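Local coordinates for putative Oleoyl-[acyl-carrier protein] thioesterase (Lactobacillus plantarum, PDB 2OWN), which probably hydrolyses the thioester of oleoyl-acyl carrier protein and related acyl-ACPs, releasing the free fatty acid, at residues E14-T19 with I35-L40; A29-L34 with T73-Q78; T66-D71 with I113-V118; T83-G88 with E99-D104. One frame throughout, in Å; residues are numbered along the deposited sequence. Where two conformers were deposited one is given.

Contact 1: residues E14-T19 with I35-L40; sequences EQHRIT and IDIAVL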
loop_
_atom_site.group_PDB
_atom_site.type_symbol
_atom_site.label_atom_id
_atom_site.label_comp_id
_atom_site.label_asym_id
_atom_site.label_seq_id
_atom_site.Cartn_x
_atom_site.Cartn_y
_atom_site.Cartn_z
ATOM N N GLU B 14 -11.640 15.303 7.152
ATOM C CA GLU B 14 -11.465 14.131 8.022
ATOM C C GLU B 14 -10.004 14.006 8.458
ATOM O O GLU B 14 -9.110 14.502 7.757
ATOM C CB GLU B 14 -11.918 12.837 7.326
ATOM C CG GLU B 14 -11.027 12.326 6.156
ATOM C CD GLU B 14 -11.603 11.100 5.493
ATOM O OE1 GLU B 14 -12.742 11.185 5.025
ATOM O OE2 GLU B 14 -10.907 10.075 5.386
ATOM N N GLN B 15 -9.789 13.317 9.578
ATOM C CA GLN B 15 -8.457 13.060 10.125
ATOM C C GLN B 15 -7.970 11.688 9.639
ATOM O O GLN B 15 -8.777 10.771 9.411
ATOM C CB GLN B 15 -8.438 13.146 11.649
ATOM C CG GLN B 15 -8.759 14.558 12.178
ATOM C CD GLN B 15 -8.780 14.663 13.702
ATOM O OE1 GLN B 15 -8.158 13.869 14.420
ATOM N NE2 GLN B 15 -9.492 15.667 14.205
ATOM N N HIS B 16 -6.659 11.570 9.440
ATOM C CA HIS B 16 -6.022 10.319 9.010
ATOM C C HIS B 16 -4.663 10.158 9.690
ATOM O O HIS B 16 -3.821 11.057 9.610
ATOM C CB HIS B 16 -5.844 10.251 7.486
ATOM C CG HIS B 16 -5.197 8.978 7.019
ATOM N ND1 HIS B 16 -5.909 7.819 6.809
ATOM C CD2 HIS B 16 -3.901 8.674 6.775
ATOM C CE1 HIS B 16 -5.081 6.858 6.447
ATOM N NE2 HIS B 16 -3.854 7.349 6.415
ATOM N N ARG B 17 -4.465 8.981 10.277
ATOM C CA ARG B 17 -3.243 8.597 10.942
ATOM C C ARG B 17 -2.388 7.954 9.848
ATOM O O ARG B 17 -2.780 6.914 9.282
ATOM C CB ARG B 17 -3.542 7.657 12.124
ATOM C CG ARG B 17 -2.366 7.050 12.841
ATOM C CD ARG B 17 -1.799 5.794 12.167
ATOM N NE ARG B 17 -0.724 5.305 12.981
ATOM C CZ ARG B 17 -0.833 4.454 13.998
ATOM N NH1 ARG B 17 -2.004 3.901 14.397
ATOM N NH2 ARG B 17 0.280 4.136 14.625
ATOM N N ILE B 18 -1.205 8.525 9.611
ATOM C CA ILE B 18 -0.245 8.017 8.619
ATOM C C ILE B 18 0.444 6.810 9.264
ATOM O O ILE B 18 1.047 6.954 10.330
ATOM C CB ILE B 18 0.807 9.070 8.220
ATOM C CG1 ILE B 18 0.163 10.318 7.593
ATOM C CG2 ILE B 18 1.872 8.490 7.233
ATOM C CD1 ILE B 18 -0.479 10.110 6.218
ATOM N N THR B 19 0.300 5.634 8.643
ATOM C CA THR B 19 0.898 4.382 9.130
ATOM C C THR B 19 2.284 4.186 8.520
ATOM O O THR B 19 2.597 4.797 7.491
ATOM C CB THR B 19 0.013 3.150 8.787
ATOM O OG1 THR B 19 -0.079 2.996 7.366
ATOM C CG2 THR B 19 -1.392 3.310 9.367
ATOM N N ILE B 35 -2.092 10.787 -2.691
ATOM C CA ILE B 35 -3.275 10.694 -3.594
ATOM C C ILE B 35 -4.342 9.770 -2.982
ATOM O O ILE B 35 -5.536 10.096 -3.065
ATOM C CB ILE B 35 -2.893 10.255 -5.043
ATOM C CG1 ILE B 35 -1.980 11.298 -5.696
ATOM C CG2 ILE B 35 -4.120 10.033 -5.926
ATOM C CD1 ILE B 35 -2.561 12.703 -5.849
ATOM N N ASP B 36 -3.915 8.640 -2.392
ATOM C CA ASP B 36 -4.833 7.685 -1.707
ATOM C C ASP B 36 -5.753 8.354 -0.660
ATOM O O ASP B 36 -6.981 8.173 -0.708
ATOM C CB ASP B 36 -4.079 6.512 -1.025
ATOM C CG ASP B 36 -3.643 5.388 -1.968
ATOM O OD1 ASP B 36 -4.181 5.199 -3.081
ATOM O OD2 ASP B 36 -2.756 4.619 -1.517
ATOM N N ILE B 37 -5.145 9.143 0.232
ATOM C CA ILE B 37 -5.886 9.859 1.309
ATOM C C ILE B 37 -6.708 11.052 0.782
ATOM O O ILE B 37 -7.739 11.362 1.369
ATOM C CB ILE B 37 -4.985 10.227 2.547
ATOM C CG1 ILE B 37 -3.955 11.333 2.245
ATOM C CG2 ILE B 37 -4.333 8.934 3.107
ATOM C CD1 ILE B 37 -2.988 11.616 3.402
ATOM N N ALA B 38 -6.233 11.728 -0.280
ATOM C CA ALA B 38 -6.977 12.842 -0.931
ATOM C C ALA B 38 -8.282 12.292 -1.535
ATOM O O ALA B 38 -9.360 12.826 -1.263
ATOM C CB ALA B 38 -6.145 13.532 -2.003
ATOM N N VAL B 39 -8.153 11.201 -2.303
ATOM C CA VAL B 39 -9.290 10.481 -2.935
ATOM C C VAL B 39 -10.232 9.845 -1.876
ATOM O O VAL B 39 -11.445 9.794 -2.110
ATOM C CB VAL B 39 -8.791 9.475 -4.039
ATOM C CG1 VAL B 39 -9.887 8.489 -4.516
ATOM C CG2 VAL B 39 -8.197 10.253 -5.210
ATOM N N LEU B 40 -9.670 9.364 -0.746
ATOM C CA LEU B 40 -10.439 8.812 0.401
ATOM C C LEU B 40 -11.382 9.892 0.946
ATOM O O LEU B 40 -12.542 9.600 1.202
ATOM C CB LEU B 40 -9.531 8.307 1.539
ATOM C CG LEU B 40 -10.186 7.643 2.765
ATOM C CD1 LEU B 40 -10.911 6.355 2.370
ATOM C CD2 LEU B 40 -9.156 7.362 3.835
#
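His-16, on strand 14-17, turns one face of its imidazole to Ile-37 of helix 35-40, and this CH-pi contact is the centre of the interface. The methyl CG2 of Ile-37 sits 3.8 Å from the centroid of the His-16 ring, only 14° off the ring normal. With CG anti to the backbone N (chi1 -180°), the imidazole of His-16 stands out from the strand to meet the helix. Apolar packing flanks it: the side chains of Ile-18 and Ile-37 cross at about a right angle, CD1 to CD1 4.1 Å, and Ile-18 CD1 also lies at the edge of the His-16 ring, in its plane. Here a beta-branched isoleucine suits the helix, because its two branches serve different partners, CG2 the ring and CD1 the neighbouring isoleucine. At the other end the contact is mixed in character, with the carboxylate atom OE2 of Glu-14 lying 3.6 Å from Leu-40 CD2. Tyr-21 of the second subunit packs on both His-16 and Ile-37. Replacing the imidazole by an alanine is likely to leave the Ile-37 methyl without its aromatic cover and Glu-22 without its hydrogen-bond partner. No hydrogen bond joins strand and helix, which implies that the helix of this hotdog domain is held against the strand by dispersion and shape, with the imidazole NE2 of His-16 hydrogen-bonded to Glu-22 instead.

Contact 2: residues A29-L34 with T73-Q78; sequences ATLTTL and TRMPRQ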
loop_
_atom_site.group_PDB
_atom_site.type_symbol
_atom_site.label_atom_id
_atom_site.label_comp_id
_atom_site.label_asym_id
_atom_site.label_seq_id
_atom_site.Cartn_x
_atom_site.Cartn_y
_atom_site.Cartn_z
ATOM N N ALA B 29 5.322 9.826 4.217
ATOM C CA ALA B 29 4.290 9.347 3.286
ATOM C C ALA B 29 4.744 9.420 1.833
ATOM O O ALA B 29 5.425 10.369 1.443
ATOM C CB ALA B 29 2.980 10.144 3.449
ATOM N N THR B 30 4.394 8.397 1.064
ATOM C CA THR B 30 4.715 8.332 -0.352
ATOM C C THR B 30 3.671 9.155 -1.123
ATOM O O THR B 30 2.620 9.517 -0.556
ATOM C CB THR B 30 4.640 6.889 -0.885
ATOM O OG1 THR B 30 3.295 6.415 -0.771
ATOM C CG2 THR B 30 5.596 5.949 -0.108
ATOM N N LEU B 31 3.961 9.436 -2.398
ATOM C CA LEU B 31 2.998 10.124 -3.300
ATOM C C LEU B 31 1.737 9.280 -3.513
ATOM O O LEU B 31 0.650 9.847 -3.661
ATOM C CB LEU B 31 3.603 10.505 -4.677
ATOM C CG LEU B 31 4.462 11.755 -4.720
ATOM C CD1 LEU B 31 5.240 11.874 -6.038
ATOM C CD2 LEU B 31 3.582 12.988 -4.475
ATOM N N THR B 32 1.912 7.949 -3.575
ATOM C CA THR B 32 0.808 6.967 -3.687
ATOM C C THR B 32 -0.155 7.204 -2.507
ATOM O O THR B 32 -1.345 7.422 -2.744
ATOM C CB THR B 32 1.325 5.523 -3.722
ATOM O OG1 THR B 32 2.302 5.407 -4.767
ATOM C CG2 THR B 32 0.189 4.523 -3.954
ATOM N N THR B 33 0.395 7.260 -1.283
ATOM C CA THR B 33 -0.391 7.549 -0.051
ATOM C C THR B 33 -1.077 8.923 -0.077
ATOM O O THR B 33 -2.230 9.016 0.332
ATOM C CB THR B 33 0.462 7.443 1.228
ATOM O OG1 THR B 33 0.834 6.080 1.387
ATOM C CG2 THR B 33 -0.298 7.931 2.521
ATOM N N LEU B 34 -0.359 9.952 -0.558
ATOM C CA LEU B 34 -0.876 11.341 -0.641
ATOM C C LEU B 34 -2.144 11.393 -1.496
ATOM O O LEU B 34 -3.153 11.946 -1.044
ATOM C CB LEU B 34 0.170 12.325 -1.182
ATOM C CG LEU B 34 -0.165 13.819 -1.068
ATOM C CD1 LEU B 34 -0.191 14.230 0.397
ATOM C CD2 LEU B 34 0.839 14.656 -1.824
ATOM N N THR B 73 4.618 21.336 0.653
ATOM C CA THR B 73 5.404 22.096 1.656
ATOM C C THR B 73 6.286 21.031 2.336
ATOM O O THR B 73 7.505 21.195 2.440
ATOM C CB THR B 73 4.512 22.861 2.649
ATOM O OG1 THR B 73 3.731 23.823 1.926
ATOM C CG2 THR B 73 5.340 23.586 3.709
ATOM N N ARG B 74 5.639 19.986 2.853
ATOM C CA ARG B 74 6.331 18.799 3.406
ATOM C C ARG B 74 5.374 17.611 3.389
ATOM O O ARG B 74 4.169 17.808 3.575
ATOM C CB ARG B 74 6.933 18.990 4.806
ATOM C CG ARG B 74 5.983 19.054 6.001
ATOM C CD ARG B 74 6.773 19.029 7.269
ATOM N NE ARG B 74 5.889 19.004 8.427
ATOM C CZ ARG B 74 5.316 17.925 8.976
ATOM N NH1 ARG B 74 5.463 16.689 8.466
ATOM N NH2 ARG B 74 4.539 18.098 10.054
HETATM N N MSE B 75 5.908 16.406 3.187
HETATM C CA MSE B 75 5.092 15.191 3.173
HETATM C C MSE B 75 4.735 14.798 4.603
HETATM O O MSE B 75 5.533 15.080 5.519
HETATM C CB MSE B 75 5.796 14.018 2.472
HETATM C CG MSE B 75 6.049 14.276 0.997
HETATM SE SE MSE B 75 4.380 14.413 -0.010
HETATM C CE MSE B 75 3.964 12.539 -0.238
ATOM N N PRO B 76 3.517 14.230 4.819
ATOM C CA PRO B 76 3.171 13.750 6.154
ATOM C C PRO B 76 4.169 12.675 6.671
ATOM O O PRO B 76 4.674 11.872 5.876
ATOM C CB PRO B 76 1.779 13.152 5.948
ATOM C CG PRO B 76 1.222 13.898 4.843
ATOM C CD PRO B 76 2.357 14.072 3.911
ATOM N N ARG B 77 4.479 12.736 7.961
ATOM C CA ARG B 77 5.411 11.818 8.635
ATOM C C ARG B 77 4.658 10.615 9.195
ATOM O O ARG B 77 3.439 10.699 9.418
ATOM C CB ARG B 77 6.097 12.546 9.800
ATOM C CG ARG B 77 7.003 13.719 9.395
ATOM C CD ARG B 77 7.158 14.751 10.528
ATOM N NE ARG B 77 7.549 14.186 11.824
ATOM C CZ ARG B 77 7.610 14.859 12.989
ATOM N NH1 ARG B 77 7.300 16.171 13.086
ATOM N NH2 ARG B 77 7.979 14.198 14.100
ATOM N N GLN B 78 5.390 9.515 9.438
ATOM C CA GLN B 78 4.836 8.286 10.058
ATOM C C GLN B 78 4.260 8.656 11.438
ATOM O O GLN B 78 4.888 9.412 12.186
ATOM C CB GLN B 78 5.902 7.201 10.240
ATOM C CG GLN B 78 5.427 5.883 10.869
ATOM C CD GLN B 78 6.567 4.933 11.200
ATOM O OE1 GLN B 78 7.588 4.921 10.536
ATOM N NE2 GLN B 78 6.386 4.136 12.237
#
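Met-75, present as selenomethionine, reaches from the loop 73-78 to the start of helix 31-48 and is the main contributor from the loop. Just before it, Arg-74 stays on its own side, making a weak hydrogen bond from NH1 to Met-75 O and a salt bridge to Glu-80. The Met-75 chain is bent at both chi2 (-66°) and chi3 (-80°), and this curl brings its methyl to the first turn. There CE lies 3.1 Å from Ala-29 O and 3.3 Å from Thr-30 O, and 3.9 Å from Leu-34 CB; SE meets Leu-34 CD2 at 4.0 Å. A long, flexible, unbranched residue suits a place reached here by a bent chain. Pro-76 follows, setting its ring carbon CD 4.0 Å from Ala-29 CB and near Leu-34 CD1. Its carbonyl makes the one hydrogen bond across the contact: Ala-29 N donates to Pro-76 O at 2.7 Å, almost perfectly straight at 179°. The small side chain of Ala-29 is consistent with so close an approach. Gln-78, farther along the loop, bonds through its backbone to Gly-27. A straight backbone bond from Ala-29, together with that between Gln-78 and Gly-27, thus ties the chain before the helix to the loop, while the methionine side chain, here with selenium, sets its methyl against two carbonyls and Leu-34 at the first turn, where Thr-30 OG1, at the N-cap, accepts from Thr-33 N.

Contact 3: residues T66-D71 with I113-V118; sequences TQYAID and ITSIWV. With SO4 (sulfate ion), chain O.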
loop_
_atom_site.group_PDB
_atom_site.type_symbol
_atom_site.label_atom_id
_atom_site.label_comp_id
_atom_site.label_asym_id
_atom_site.label_seq_id
_atom_site.Cartn_x
_atom_site.Cartn_y
_atom_site.Cartn_z
ATOM N N THR B 66 -8.275 13.426 -15.089
ATOM C CA THR B 66 -7.409 13.680 -16.241
ATOM C C THR B 66 -6.115 14.403 -15.848
ATOM O O THR B 66 -5.083 14.152 -16.482
ATOM C CB THR B 66 -8.140 14.503 -17.337
ATOM O OG1 THR B 66 -8.573 15.765 -16.808
ATOM C CG2 THR B 66 -9.348 13.739 -17.866
ATOM N N GLN B 67 -6.174 15.279 -14.824
ATOM C CA GLN B 67 -5.036 16.079 -14.362
ATOM C C GLN B 67 -4.903 16.256 -12.841
ATOM O O GLN B 67 -5.914 16.249 -12.139
ATOM C CB GLN B 67 -5.168 17.504 -14.918
ATOM C CG GLN B 67 -5.503 17.638 -16.414
ATOM C CD GLN B 67 -5.493 19.062 -16.936
ATOM O OE1 GLN B 67 -5.063 20.003 -16.264
ATOM N NE2 GLN B 67 -5.968 19.222 -18.162
ATOM N N TYR B 68 -3.650 16.412 -12.375
ATOM C CA TYR B 68 -3.280 16.739 -10.975
ATOM C C TYR B 68 -2.103 17.740 -10.962
ATOM O O TYR B 68 -1.186 17.613 -11.769
ATOM C CB TYR B 68 -2.821 15.565 -10.086
ATOM C CG TYR B 68 -3.865 14.636 -9.547
ATOM C CD1 TYR B 68 -4.791 15.083 -8.575
ATOM C CD2 TYR B 68 -3.850 13.264 -9.864
ATOM C CE1 TYR B 68 -5.763 14.196 -8.006
ATOM C CE2 TYR B 68 -4.809 12.357 -9.302
ATOM C CZ TYR B 68 -5.763 12.834 -8.373
ATOM O OH TYR B 68 -6.702 11.970 -7.831
ATOM N N ALA B 69 -2.182 18.720 -10.060
ATOM C CA ALA B 69 -1.123 19.710 -9.778
ATOM C C ALA B 69 -1.017 19.642 -8.248
ATOM O O ALA B 69 -2.011 19.905 -7.578
ATOM C CB ALA B 69 -1.488 21.091 -10.246
ATOM N N ILE B 70 0.148 19.257 -7.721
ATOM C CA ILE B 70 0.388 19.076 -6.272
ATOM C C ILE B 70 1.501 20.021 -5.820
ATOM O O ILE B 70 2.573 19.985 -6.413
ATOM C CB ILE B 70 0.795 17.609 -5.942
ATOM C CG1 ILE B 70 -0.154 16.577 -6.593
ATOM C CG2 ILE B 70 0.886 17.389 -4.414
ATOM C CD1 ILE B 70 0.258 15.144 -6.381
ATOM N N ASP B 71 1.219 20.863 -4.817
ATOM C CA ASP B 71 2.159 21.817 -4.212
ATOM C C ASP B 71 2.478 21.205 -2.851
ATOM O O ASP B 71 1.603 21.179 -1.998
ATOM C CB ASP B 71 1.509 23.209 -4.095
ATOM C CG ASP B 71 2.424 24.282 -3.471
ATOM O OD1 ASP B 71 3.638 24.072 -3.264
ATOM O OD2 ASP B 71 1.905 25.391 -3.208
ATOM N N ILE B 113 -3.479 20.175 -3.406
ATOM C CA ILE B 113 -3.730 19.482 -4.664
ATOM C C ILE B 113 -4.900 20.115 -5.412
ATOM O O ILE B 113 -5.934 20.404 -4.798
ATOM C CB ILE B 113 -4.048 17.972 -4.446
ATOM C CG1 ILE B 113 -2.946 17.274 -3.621
ATOM C CG2 ILE B 113 -4.267 17.247 -5.791
ATOM C CD1 ILE B 113 -3.203 15.787 -3.346
ATOM N N THR B 114 -4.683 20.391 -6.702
ATOM C CA THR B 114 -5.712 20.881 -7.635
ATOM C C THR B 114 -5.843 19.760 -8.676
ATOM O O THR B 114 -4.868 19.028 -8.926
ATOM C CB THR B 114 -5.395 22.253 -8.282
ATOM O OG1 THR B 114 -4.214 22.182 -9.087
ATOM C CG2 THR B 114 -5.227 23.320 -7.214
ATOM N N SER B 115 -7.032 19.615 -9.260
ATOM C CA SER B 115 -7.299 18.564 -10.257
ATOM C C SER B 115 -8.465 18.833 -11.200
ATOM O O SER B 115 -9.333 19.642 -10.886
ATOM C CB SER B 115 -7.582 17.253 -9.520
ATOM O OG SER B 115 -8.686 17.418 -8.653
ATOM N N ILE B 116 -8.458 18.108 -12.327
ATOM C CA ILE B 116 -9.486 18.155 -13.376
ATOM C C ILE B 116 -10.046 16.728 -13.548
ATOM O O ILE B 116 -9.268 15.766 -13.617
ATOM C CB ILE B 116 -8.944 18.716 -14.721
ATOM C CG1 ILE B 116 -8.371 20.134 -14.558
ATOM C CG2 ILE B 116 -10.044 18.744 -15.802
ATOM C CD1 ILE B 116 -9.369 21.210 -14.134
ATOM N N TRP B 117 -11.381 16.622 -13.607
ATOM C CA TRP B 117 -12.122 15.361 -13.768
ATOM C C TRP B 117 -13.141 15.466 -14.915
ATOM O O TRP B 117 -13.727 16.535 -15.112
ATOM C CB TRP B 117 -12.870 15.030 -12.481
ATOM C CG TRP B 117 -12.028 14.814 -11.259
ATOM C CD1 TRP B 117 -11.452 15.776 -10.474
ATOM C CD2 TRP B 117 -11.733 13.559 -10.633
ATOM N NE1 TRP B 117 -10.780 15.195 -9.426
ATOM C CE2 TRP B 117 -10.938 13.840 -9.484
ATOM C CE3 TRP B 117 -12.047 12.213 -10.935
ATOM C CZ2 TRP B 117 -10.440 12.824 -8.626
ATOM C CZ3 TRP B 117 -11.559 11.182 -10.073
ATOM C CH2 TRP B 117 -10.759 11.507 -8.929
ATOM N N VAL B 118 -13.361 14.352 -15.624
ATOM C CA VAL B 118 -14.320 14.237 -16.755
ATOM C C VAL B 118 -15.227 12.999 -16.590
ATOM O O VAL B 118 -14.796 12.002 -15.989
ATOM C CB VAL B 118 -13.591 14.182 -18.126
ATOM C CG1 VAL B 118 -12.839 15.479 -18.373
ATOM C CG2 VAL B 118 -12.640 12.982 -18.224
HETATM S S SO4 O . -4.489 21.169 -20.806
HETATM O O1 SO4 O . -3.376 21.800 -20.121
HETATM O O2 SO4 O . -4.162 19.765 -21.037
HETATM O O3 SO4 O . -5.678 21.280 -19.967
HETATM O O4 SO4 O . -4.751 21.838 -22.075
#
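Ala-69 and Thr-114 exchange two backbone hydrogen bonds, N to O in each direction and both 2.9 Å, at the heart of an antiparallel pair in the hotdog sheet. Toward Thr-66 the regular pairing is interrupted by a classic beta bulge: Thr-66 and Gln-67 both face Ile-116, whose N donates to Gln-67 O and whose O accepts a good bond from Thr-66 N and weak ones from Gln-67 N and Thr-66 OG1. Beyond the backbone, the amide of Gln-67 donates from NE2 to O3 of a sulfate ion at 2.8 Å, the ion probably coming from the crystallisation liquor. The extended Gln-67 chain runs beside Ile-116, with OE1 3.7 Å from Ile-116 CG1. A leucine here would probably leave the sulfate without its amide donor. On the other face Tyr-68, Ile-70 and Ile-113 meet helix 31-48, where apolar side chains belong: Ile-70 and Ile-113 lie side by side, and Tyr-68 CD1 approaches Ile-113 CG2 at 3.6 Å. Small Ser-115 fits beside them, against Phe-100, its OG accepting from Trp-117 NE1 and also hydrogen-bonded to the backbone O of Arg-98. At the bulged end Thr-66 CG2 and Val-118 CG2 press together at 3.4 Å, tighter than usual for two methyls.

Contact 4: residues T83-G88 with E99-D104; sequences TIAVRG and EFWIRD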
loop_
_atom_site.group_PDB
_atom_site.type_symbol
_atom_site.label_atom_id
_atom_site.label_comp_id
_atom_site.label_asym_id
_atom_site.label_seq_id
_atom_site.Cartn_x
_atom_site.Cartn_y
_atom_site.Cartn_z
ATOM N N THR B 83 -5.076 16.195 8.646
ATOM C CA THR B 83 -6.442 16.587 8.320
ATOM C C THR B 83 -6.485 16.739 6.790
ATOM O O THR B 83 -5.675 17.504 6.238
ATOM C CB THR B 83 -6.829 17.880 9.053
ATOM O OG1 THR B 83 -6.798 17.629 10.464
ATOM C CG2 THR B 83 -8.226 18.360 8.672
ATOM N N ILE B 84 -7.372 15.981 6.124
ATOM C CA ILE B 84 -7.553 16.030 4.657
ATOM C C ILE B 84 -8.873 16.765 4.391
ATOM O O ILE B 84 -9.944 16.195 4.638
ATOM C CB ILE B 84 -7.575 14.636 3.922
ATOM C CG1 ILE B 84 -6.373 13.748 4.277
ATOM C CG2 ILE B 84 -7.657 14.837 2.391
ATOM C CD1 ILE B 84 -6.465 13.034 5.589
ATOM N N ALA B 85 -8.777 18.020 3.936
ATOM C CA ALA B 85 -9.932 18.864 3.577
ATOM C C ALA B 85 -10.099 18.760 2.057
ATOM O O ALA B 85 -9.091 18.737 1.338
ATOM C CB ALA B 85 -9.720 20.299 3.998
ATOM N N VAL B 86 -11.349 18.686 1.583
ATOM C CA VAL B 86 -11.684 18.562 0.142
ATOM C C VAL B 86 -12.888 19.454 -0.249
ATOM O O VAL B 86 -13.748 19.727 0.589
ATOM C CB VAL B 86 -11.933 17.061 -0.222
ATOM C CG1 VAL B 86 -13.179 16.499 0.484
ATOM C CG2 VAL B 86 -12.032 16.874 -1.729
ATOM N N ARG B 87 -12.916 19.897 -1.514
ATOM C CA ARG B 87 -13.977 20.758 -2.059
ATOM C C ARG B 87 -14.148 20.602 -3.577
ATOM O O ARG B 87 -13.162 20.702 -4.314
ATOM C CB ARG B 87 -13.668 22.225 -1.697
ATOM C CG ARG B 87 -14.692 23.282 -2.168
ATOM C CD ARG B 87 -14.442 24.659 -1.544
ATOM N NE ARG B 87 -13.212 25.320 -2.008
ATOM C CZ ARG B 87 -12.718 26.491 -1.567
ATOM N NH1 ARG B 87 -13.310 27.200 -0.589
ATOM N NH2 ARG B 87 -11.580 26.964 -2.102
ATOM N N GLY B 88 -15.393 20.369 -4.024
ATOM C CA GLY B 88 -15.772 20.274 -5.446
ATOM C C GLY B 88 -16.055 21.750 -5.702
ATOM O O GLY B 88 -17.193 22.195 -5.601
ATOM N N GLU B 99 -10.409 20.608 -5.540
ATOM C CA GLU B 99 -9.284 20.999 -4.680
ATOM C C GLU B 99 -9.203 20.138 -3.410
ATOM O O GLU B 99 -10.243 19.697 -2.894
ATOM C CB GLU B 99 -9.402 22.462 -4.287
ATOM C CG GLU B 99 -9.160 23.428 -5.428
ATOM C CD GLU B 99 -9.361 24.844 -4.987
ATOM O OE1 GLU B 99 -10.507 25.338 -5.009
ATOM O OE2 GLU B 99 -8.362 25.511 -4.686
ATOM N N PHE B 100 -7.970 19.925 -2.925
ATOM C CA PHE B 100 -7.681 19.150 -1.693
ATOM C C PHE B 100 -6.586 19.857 -0.881
ATOM O O PHE B 100 -5.646 20.392 -1.481
ATOM C CB PHE B 100 -7.144 17.731 -1.949
ATOM C CG PHE B 100 -7.887 16.926 -2.982
ATOM C CD1 PHE B 100 -7.691 17.186 -4.357
ATOM C CD2 PHE B 100 -8.673 15.811 -2.614
ATOM C CE1 PHE B 100 -8.344 16.420 -5.352
ATOM C CE2 PHE B 100 -9.329 15.023 -3.616
ATOM C CZ PHE B 100 -9.160 15.331 -4.986
ATOM N N TRP B 101 -6.692 19.820 0.452
ATOM C CA TRP B 101 -5.698 20.395 1.379
ATOM C C TRP B 101 -5.346 19.360 2.438
ATOM O O TRP B 101 -6.254 18.865 3.109
ATOM C CB TRP B 101 -6.224 21.628 2.099
ATOM C CG TRP B 101 -6.554 22.749 1.230
ATOM C CD1 TRP B 101 -5.777 23.835 0.964
ATOM C CD2 TRP B 101 -7.766 22.923 0.501
ATOM N NE1 TRP B 101 -6.427 24.683 0.105
ATOM C CE2 TRP B 101 -7.652 24.154 -0.204
ATOM C CE3 TRP B 101 -8.945 22.156 0.359
ATOM C CZ2 TRP B 101 -8.680 24.645 -1.049
ATOM C CZ3 TRP B 101 -9.991 22.646 -0.483
ATOM C CH2 TRP B 101 -9.838 23.883 -1.177
ATOM N N ILE B 102 -4.063 19.008 2.543
ATOM C CA ILE B 102 -3.549 18.076 3.559
ATOM C C ILE B 102 -2.865 19.029 4.549
ATOM O O ILE B 102 -1.933 19.753 4.137
ATOM C CB ILE B 102 -2.560 17.036 2.999
ATOM C CG1 ILE B 102 -3.128 16.283 1.780
ATOM C CG2 ILE B 102 -2.156 16.050 4.080
ATOM C CD1 ILE B 102 -4.380 15.528 2.016
ATOM N N ARG B 103 -3.349 19.037 5.806
ATOM C CA ARG B 103 -2.845 19.897 6.891
ATOM C C ARG B 103 -2.409 19.081 8.107
ATOM O O ARG B 103 -2.902 17.959 8.314
ATOM C CB ARG B 103 -3.931 20.891 7.326
ATOM C CG ARG B 103 -4.432 21.839 6.233
ATOM C CD ARG B 103 -5.437 22.839 6.809
ATOM N NE ARG B 103 -5.877 23.859 5.842
ATOM C CZ ARG B 103 -6.984 23.851 5.072
ATOM N NH1 ARG B 103 -7.896 22.859 5.101
ATOM N NH2 ARG B 103 -7.198 24.892 4.249
ATOM N N ASP B 104 -1.499 19.656 8.916
ATOM C CA ASP B 104 -0.991 18.991 10.152
ATOM C C ASP B 104 -1.964 19.210 11.329
ATOM O O ASP B 104 -2.972 19.917 11.173
ATOM C CB ASP B 104 0.484 19.386 10.489
ATOM C CG ASP B 104 0.693 20.853 10.938
ATOM O OD1 ASP B 104 -0.251 21.638 11.205
ATOM O OD2 ASP B 104 1.886 21.215 11.039
HETATM O O HOH W 1 -5.571 20.296 11.805
#
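Strands 83-88 and 99-103 pair as the two arms of an antiparallel beta hairpin in the N-terminal hotdog domain, one face turned to helix 31-48. Thr-83 with Arg-103, Ala-85 with Trp-101 and Arg-87 with Glu-99 are hydrogen-bonded pairs, each closed by two backbone bonds of 2.8 to 3.0 Å. On the face toward the helix sit Ile-84, Val-86, Phe-100 and Ile-102, branched or aromatic residues suited to a buried layer. The Ile-102 methyl CD1 reaches between the branches of Ile-84, pressing on CG2 at 3.4 Å, closer than usual van der Waals contact. Further along, Val-86 CG2 leans on Phe-100 CD2 at 3.6 Å. The other face is more polar. The Arg-87 chain leaves the strand with CG opposite the backbone N (chi1 -179°) and then bends at chi3 (69°), which brings NH2 obliquely to within 3.7 Å of Trp-101 CH2, the planes 85° apart. The same NH2 makes a weak salt bridge to Glu-99 OE1 at 3.5 Å, with the carboxylate at the guanidinium's edge; Glu-99 is also hydrogen-bonded to Ser-89 and Tyr-112. Small Ala-85 lets the indole close in, Trp-101 CE3 lying 4.2 Å from its CB. At the hairpin's open end a water links Thr-83 OG1 and Asp-104 O. The chemistry is thus two-sided: oily packing serves the helix, whereas on the other face Arg-87 meets the tryptophan with its plane nearly perpendicular to the ring and pairs weakly with Glu-99, an ion pair that probably adds less to cohesion than the six backbone bonds.

All four contacts lie in the N-terminal half of the protein, within a hotdog domain in which a sheet packs against helix 31-48. Contacts 1 and 2 use that helix directly, their centres about 10 Å apart, and their segments alternate along the chain. Contacts 3 and 4 are sheet pairings with centres about 13 Å apart, joined through neighbouring strands 95-103 and 109-121; contact 4 is nested inside the loop closed by contact 3. Strand 12-17 extends the sheet beyond 81-91, linking contact 1 to contact 4. Contacts 1 and 2 also touch the second subunit, so this part of the domain lies at the dimer interface, whereas no other chain touches contacts 3 and 4.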